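Local coordinates for peridinin-chlorophyll A protein (Amphidinium carterae, PDB 2C9E) that probably serves as a water-soluble antenna that gathers blue-green sunlight through the peridinin and chlorophyll a molecules it encloses, at residues A[267-270]-A[271-275]; A[240-243]-A[244-247]. All blocks are in the same frame, centred on the assembly; numbering follows the deposited sequence.

How the interactions relate
Interactions 1 and 2 each lie within one helix, 261-276 and 234-251 respectively, two successive helices of the chain that pack against each other. Val267 CG1 of interaction 1 meets His244 NE2 of interaction 2 at 3.5 Å, and Ala270 sits against Ala240 and Ala243. Both contacts are largely buried, with partly exposed residues such as Leu269 and Lys273 in the first and Phe242 and Arg246 in the second. Their pigment chemistry differs: interaction 1 presents mostly aliphatic groups and one amide to a peridinin polyene, whereas interaction 2 holds a histidine that reaches the magnesium of a chlorophyll a through water.

Interaction 1. Residues A[267-270]-A[271-275]; sequences VNLA and LAKMI. With PID (peridinin), chain J.
Val267 and Leu271, one helical turn apart, lie side by side and point the same way, Val267 CG1 and Leu271 CD1 being 3.9 Å apart. Beneath them four backbone bonds of the i to i+4 kind join the two halves: the carbonyl oxygens of Val267, Asn268, Leu269 and Ala270 accept from the amides of Leu271, Ala272, Lys273 and Met274. The Lys273 N to Leu269 O bond is 3.0 Å long and nearly straight at 173°. The polar side chains find their partners beyond this turn. Asn268 OD1 is hydrogen-bonded to Ser185 OG on helix 176-192, a bond that probably sets the rotation of the amide, whose ND2 faces the pigment, 3.0 Å from C18 of the peridinin. Val267, Leu271 and Ile275, spaced four residues apart, form with Asn268 the strip of helix 261-276 that borders the carotenoid chain, part of the pigment-lined interior of this all-helical antenna protein. Leu271 CD1 comes within 3.4 Å of peridinin C17, and Ile275 CD1 within 3.4 Å of peridinin C12, a carbon of the lactone ring. Met274 touches two other pigments, a chlorophyll a and a second peridinin. On another side of the helix, Lys273 is bent at its second, third and fourth torsions and folds back over the preceding turn, bringing Lys273 CE to 3.5 Å from Leu269 CG. The aliphatic part of the lysine thus runs across the leucine, while its NZ is claimed by Asp174 in a salt bridge.

Interaction 2. Residues A[240-243]-A[244-247]; sequences AVFA and HVRA. With CLA (chlorophyll a), chain C.
Ala240 O accepts two hydrogen bonds from His244, one from the backbone and one from the ring. His244 N lies 3.0 Å from Ala240 O, nearly in line with the carbonyl, and His244 ND1 lies 2.9 Å from Ala240 O, well above the carbonyl plane. With CG beside its own backbone N (chi1 -72°), the imidazole is turned back toward the preceding turn, where the ND1-H meets the oxygen in the ring plane. The other amides follow the regular alpha-helical pattern, Val245 to Val241, Arg246 to Phe242 and Ala247 to Ala243.

Two waters extend the polar network. One, 2.6 Å from His244 NE2, is itself the axial ligand of the chlorophyll a magnesium, so the histidine is a second-shell residue of the metal and positions its water ligand. The other water donates to Ala243 O at 2.7 Å and receives only a weak bond from Arg246 NH1.

Van der Waals and ring contacts complete the turn. Pyrrole carbon C1C of the chlorophyll lies over one face of the His244 ring, toward its rim, and Ala240 CB touches chlorophyll CBC at 3.5 Å. Phe242 crosses Val245 at about a right angle, Phe242 CD1 being 4.1 Å from Val245 CB, and meets Arg246 NH2 obliquely through CE2, the two planes 73° apart. An alanine in place of His244 would probably leave the magnesium-bound water without this protein partner and open a gap beside the pyrrole.

Helix 234-251 here packs against two others: Ala240, Ala243 and His244 rest on Met274, Ala270 and Val267 of helix 261-276, while Val241, His244 and Val245 pack on Leu52 of helix 41-55.

Interaction 1. Residues A[267-270]-A[271-275]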
# COMPACT_ATOMS: atom_id res chain seq x y z
N VAL A 267 -16.23 3.29 5.30
CA VAL A 267 -14.84 2.81 5.36
C VAL A 267 -14.60 2.02 6.64
O VAL A 267 -14.04 0.91 6.60
CB VAL A 267 -13.78 3.97 5.33
CG1 VAL A 267 -12.37 3.44 5.78
CG2 VAL A 267 -13.67 4.52 3.95
N ASN A 268 -15.03 2.54 7.78
CA ASN A 268 -14.77 1.80 9.02
C ASN A 268 -15.53 0.47 9.07
O ASN A 268 -15.03 -0.52 9.64
CB ASN A 268 -15.15 2.63 10.26
CG ASN A 268 -14.24 3.81 10.48
OD1 ASN A 268 -14.70 4.92 10.80
ND2 ASN A 268 -12.95 3.60 10.30
N LEU A 269 -16.73 0.43 8.52
CA LEU A 269 -17.49 -0.82 8.57
C LEU A 269 -16.82 -1.86 7.67
O LEU A 269 -16.67 -3.03 8.04
CB LEU A 269 -18.93 -0.59 8.10
CG LEU A 269 -19.83 -1.84 8.05
CD1 LEU A 269 -19.84 -2.57 9.41
CD2 LEU A 269 -21.26 -1.40 7.69
N ALA A 270 -16.41 -1.41 6.49
CA ALA A 270 -15.77 -2.27 5.52
C ALA A 270 -14.46 -2.80 6.09
O ALA A 270 -14.15 -3.97 5.90
CB ALA A 270 -15.55 -1.50 4.23
N LEU A 271 -13.70 -1.98 6.81
CA LEU A 271 -12.47 -2.46 7.42
C LEU A 271 -12.77 -3.47 8.54
O LEU A 271 -12.11 -4.49 8.65
CB LEU A 271 -11.64 -1.29 8.00
CG LEU A 271 -10.93 -0.43 6.95
CD1 LEU A 271 -10.29 0.75 7.59
CD2 LEU A 271 -9.86 -1.28 6.25
N ALA A 272 -13.72 -3.14 9.40
CA ALA A 272 -14.12 -4.01 10.49
C ALA A 272 -14.37 -5.43 9.91
O ALA A 272 -13.81 -6.44 10.39
CB ALA A 272 -15.40 -3.41 11.17
N LYS A 273 -15.20 -5.50 8.88
CA LYS A 273 -15.50 -6.77 8.22
C LYS A 273 -14.24 -7.42 7.64
O LYS A 273 -14.01 -8.64 7.79
CB LYS A 273 -16.51 -6.53 7.10
CG LYS A 273 -17.87 -6.97 7.45
CD LYS A 273 -18.69 -5.82 7.92
CE LYS A 273 -19.16 -5.02 6.73
NZ LYS A 273 -20.45 -5.49 6.13
N MET A 274 -13.38 -6.62 7.00
CA MET A 274 -12.17 -7.21 6.45
C MET A 274 -11.28 -7.73 7.57
O MET A 274 -10.68 -8.80 7.46
CB MET A 274 -11.42 -6.20 5.60
CG MET A 274 -10.16 -6.74 4.91
SD MET A 274 -9.30 -5.34 4.06
CE MET A 274 -8.19 -4.74 5.37
N ILE A 275 -11.18 -7.00 8.67
CA ILE A 275 -10.31 -7.48 9.74
C ILE A 275 -10.94 -8.73 10.41
O ILE A 275 -10.23 -9.59 10.91
CB ILE A 275 -10.06 -6.36 10.78
CG1 ILE A 275 -9.27 -5.21 10.09
CG2 ILE A 275 -9.36 -6.93 12.04
CD1 ILE A 275 -9.38 -3.92 10.81
C1 PID J . -7.53 -7.02 18.12
C2 PID J . -7.48 -8.24 19.05
C3 PID J . -7.41 -9.51 18.20
C4 PID J . -8.72 -9.59 17.42
C5 PID J . -8.79 -8.52 16.32
C6 PID J . -8.27 -7.15 16.78
C7 PID J . -8.83 -6.04 16.13
C8 PID J . -8.13 -5.01 15.50
C9 PID J . -8.76 -3.94 14.84
C10 PID J . -10.12 -3.73 14.69
C11 PID J . -8.14 -2.95 14.20
C12 PID J . -9.06 -2.15 13.66
C13 PID J . -8.78 -1.03 12.87
C14 PID J . -9.70 -0.16 12.28
C15 PID J . -9.22 0.90 11.52
C16 PID J . -9.99 1.86 10.85
C17 PID J . -9.37 2.87 10.12
C18 PID J . -10.10 3.83 9.42
C19 PID J . -9.52 4.84 8.66
C20 PID J . -10.31 5.74 7.94
C21 PID J . -9.83 6.75 7.11
C22 PID J . -10.73 7.55 6.40
C23 PID J . -10.34 8.48 5.58
C24 PID J . -9.94 9.39 4.73
C25 PID J . -9.72 9.08 3.24
C26 PID J . -8.35 9.61 2.80
C27 PID J . -8.16 11.09 3.17
C28 PID J . -8.32 11.30 4.68
C29 PID J . -9.68 10.83 5.20
C30 PID J . -6.48 11.78 1.63
C31 PID J . -5.05 12.21 1.33
CM1 PID J . -7.44 -5.68 18.85
CM2 PID J . -10.25 -8.47 15.89
CM3 PID J . -7.94 -9.01 15.15
CM4 PID J . -11.21 -0.37 12.46
CM5 PID J . -8.33 7.06 6.99
CM6 PID J . -9.73 7.57 2.98
CM7 PID J . -10.82 9.73 2.40
CM8 PID J . -9.71 10.99 6.72
O1 PID J . -6.84 -7.11 16.87
O2 PID J . -7.23 -10.68 19.00
O3 PID J . -11.02 -4.47 15.10
O4 PID J . -10.32 -2.59 13.95
O5 PID J . -10.70 11.66 4.63
O6 PID J . -6.80 11.46 2.91
O7 PID J . -7.33 11.72 0.74

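Interaction 2. Residues A[240-243]-A[244-247]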
# COMPACT_ATOMS: atom_id res chain seq x y z
N ALA A 240 -13.52 -3.08 1.12
CA ALA A 240 -12.83 -2.01 1.88
C ALA A 240 -12.05 -1.06 0.94
O ALA A 240 -12.16 0.16 1.03
CB ALA A 240 -11.91 -2.65 2.88
N VAL A 241 -11.30 -1.63 0.00
CA VAL A 241 -10.56 -0.84 -0.96
C VAL A 241 -11.57 0.11 -1.70
O VAL A 241 -11.34 1.31 -1.85
CB VAL A 241 -9.83 -1.77 -1.98
CG1 VAL A 241 -9.26 -0.97 -3.18
CG2 VAL A 241 -8.66 -2.51 -1.30
N PHE A 242 -12.69 -0.43 -2.19
CA PHE A 242 -13.60 0.43 -2.88
C PHE A 242 -14.19 1.49 -1.90
O PHE A 242 -14.38 2.67 -2.28
CB PHE A 242 -14.71 -0.41 -3.53
CG PHE A 242 -15.70 0.43 -4.29
CD1 PHE A 242 -15.27 1.21 -5.36
CD2 PHE A 242 -17.02 0.53 -3.85
CE1 PHE A 242 -16.15 2.10 -6.00
CE2 PHE A 242 -17.92 1.41 -4.47
CZ PHE A 242 -17.49 2.20 -5.55
N ALA A 243 -14.47 1.11 -0.65
CA ALA A 243 -15.00 2.08 0.32
C ALA A 243 -14.04 3.32 0.37
O ALA A 243 -14.48 4.46 0.40
CB ALA A 243 -15.12 1.44 1.72
N HIS A 244 -12.73 3.07 0.35
CA HIS A 244 -11.76 4.20 0.38
C HIS A 244 -11.81 4.99 -0.94
O HIS A 244 -11.69 6.19 -0.92
CB HIS A 244 -10.33 3.70 0.60
CG HIS A 244 -10.04 3.20 2.00
ND1 HIS A 244 -10.43 1.95 2.44
CD2 HIS A 244 -9.36 3.77 3.03
CE1 HIS A 244 -10.01 1.77 3.69
NE2 HIS A 244 -9.36 2.86 4.07
N VAL A 245 -11.94 4.30 -2.08
CA VAL A 245 -12.03 4.97 -3.40
C VAL A 245 -13.22 5.93 -3.29
O VAL A 245 -13.16 7.08 -3.68
CB VAL A 245 -12.33 3.98 -4.62
CG1 VAL A 245 -12.74 4.79 -5.87
CG2 VAL A 245 -11.08 3.12 -4.98
N ARG A 246 -14.32 5.46 -2.74
CA ARG A 246 -15.46 6.38 -2.62
C ARG A 246 -15.16 7.57 -1.67
O ARG A 246 -15.46 8.72 -2.00
CB ARG A 246 -16.71 5.64 -2.14
CG ARG A 246 -17.82 6.57 -1.75
CD ARG A 246 -18.84 5.89 -0.85
NE ARG A 246 -19.58 4.85 -1.56
CZ ARG A 246 -19.73 3.61 -1.10
NH1 ARG A 246 -19.17 3.28 0.08
NH2 ARG A 246 -20.44 2.72 -1.79
N ALA A 247 -14.56 7.28 -0.52
CA ALA A 247 -14.24 8.34 0.47
C ALA A 247 -13.37 9.47 -0.11
O ALA A 247 -13.64 10.66 0.08
CB ALA A 247 -13.56 7.71 1.65
MG CLA C . -6.04 2.89 6.24
CHA CLA C . -5.16 1.83 9.48
CHB CLA C . -4.78 6.03 6.96
CHC CLA C . -6.01 3.67 2.86
CHD CLA C . -6.44 -0.49 5.43
NA CLA C . -5.24 3.85 8.04
C1A CLA C . -4.97 3.22 9.26
C2A CLA C . -4.31 4.19 10.21
C3A CLA C . -4.42 5.53 9.49
C4A CLA C . -4.81 5.16 8.06
CMA CLA C . -5.55 6.37 10.12
CAA CLA C . -2.85 3.83 10.46
CBA CLA C . -2.22 4.64 11.59
CGA CLA C . -0.71 4.44 11.69
O1A CLA C . -0.08 5.09 12.53
O2A CLA C . 0.01 3.50 10.82
NB CLA C . -5.61 4.59 5.13
C1B CLA C . -5.14 5.78 5.65
C2B CLA C . -5.18 6.78 4.62
C3B CLA C . -5.54 6.16 3.45
C4B CLA C . -5.74 4.73 3.77
CMB CLA C . -4.92 8.32 4.81
CAB CLA C . -5.61 7.07 2.31
CBB CLA C . -5.96 6.61 1.10
NC CLA C . -6.19 1.78 4.46
C1C CLA C . -6.22 2.30 3.18
C2C CLA C . -6.58 1.24 2.25
C3C CLA C . -6.69 0.10 2.96
C4C CLA C . -6.43 0.42 4.36
CMC CLA C . -6.78 1.35 0.74
CAC CLA C . -7.04 -1.28 2.44
CBC CLA C . -8.60 -1.53 2.44
ND CLA C . -5.84 1.09 7.18
C1D CLA C . -6.18 -0.17 6.78
C2D CLA C . -6.35 -1.04 7.91
C3D CLA C . -5.97 -0.32 8.97
C4D CLA C . -5.64 0.99 8.51
CMD CLA C . -6.83 -2.54 7.86
CAD CLA C . -5.67 -0.35 10.38
OBD CLA C . -6.00 -1.15 11.27
CBD CLA C . -4.93 0.93 10.72
CGD CLA C . -5.60 1.51 11.95
O1D CLA C . -6.50 2.34 11.82
O2D CLA C . -5.23 1.07 13.18
CED CLA C . -5.92 1.44 14.24
C1 CLA C . 1.45 3.40 11.02
C2 CLA C . 1.92 2.47 10.09
C3 CLA C . 2.87 1.47 10.21
C4 CLA C . 3.69 1.20 11.53
C5 CLA C . 3.23 0.50 9.00
C6 CLA C . 2.50 0.81 7.66
C7 CLA C . 2.72 -0.29 6.59
C8 CLA C . 1.97 -0.08 5.25
C9 CLA C . 1.96 -1.40 4.43
C10 CLA C . 2.69 1.03 4.44
C11 CLA C . 2.30 1.14 2.95
C12 CLA C . 2.86 2.43 2.32
C13 CLA C . 4.37 2.67 2.46
C14 CLA C . 4.78 4.11 2.29
C15 CLA C . 5.11 1.77 1.47
C16 CLA C . 4.92 2.07 -0.01
C17 CLA C . 5.41 0.89 -0.81
C18 CLA C . 5.44 1.08 -2.32
C19 CLA C . 5.96 -0.17 -2.98
C20 CLA C . 6.33 2.25 -2.69
O HOH W 1 -16.76 5.25 1.67
O HOH W 2 -8.11 3.37 6.35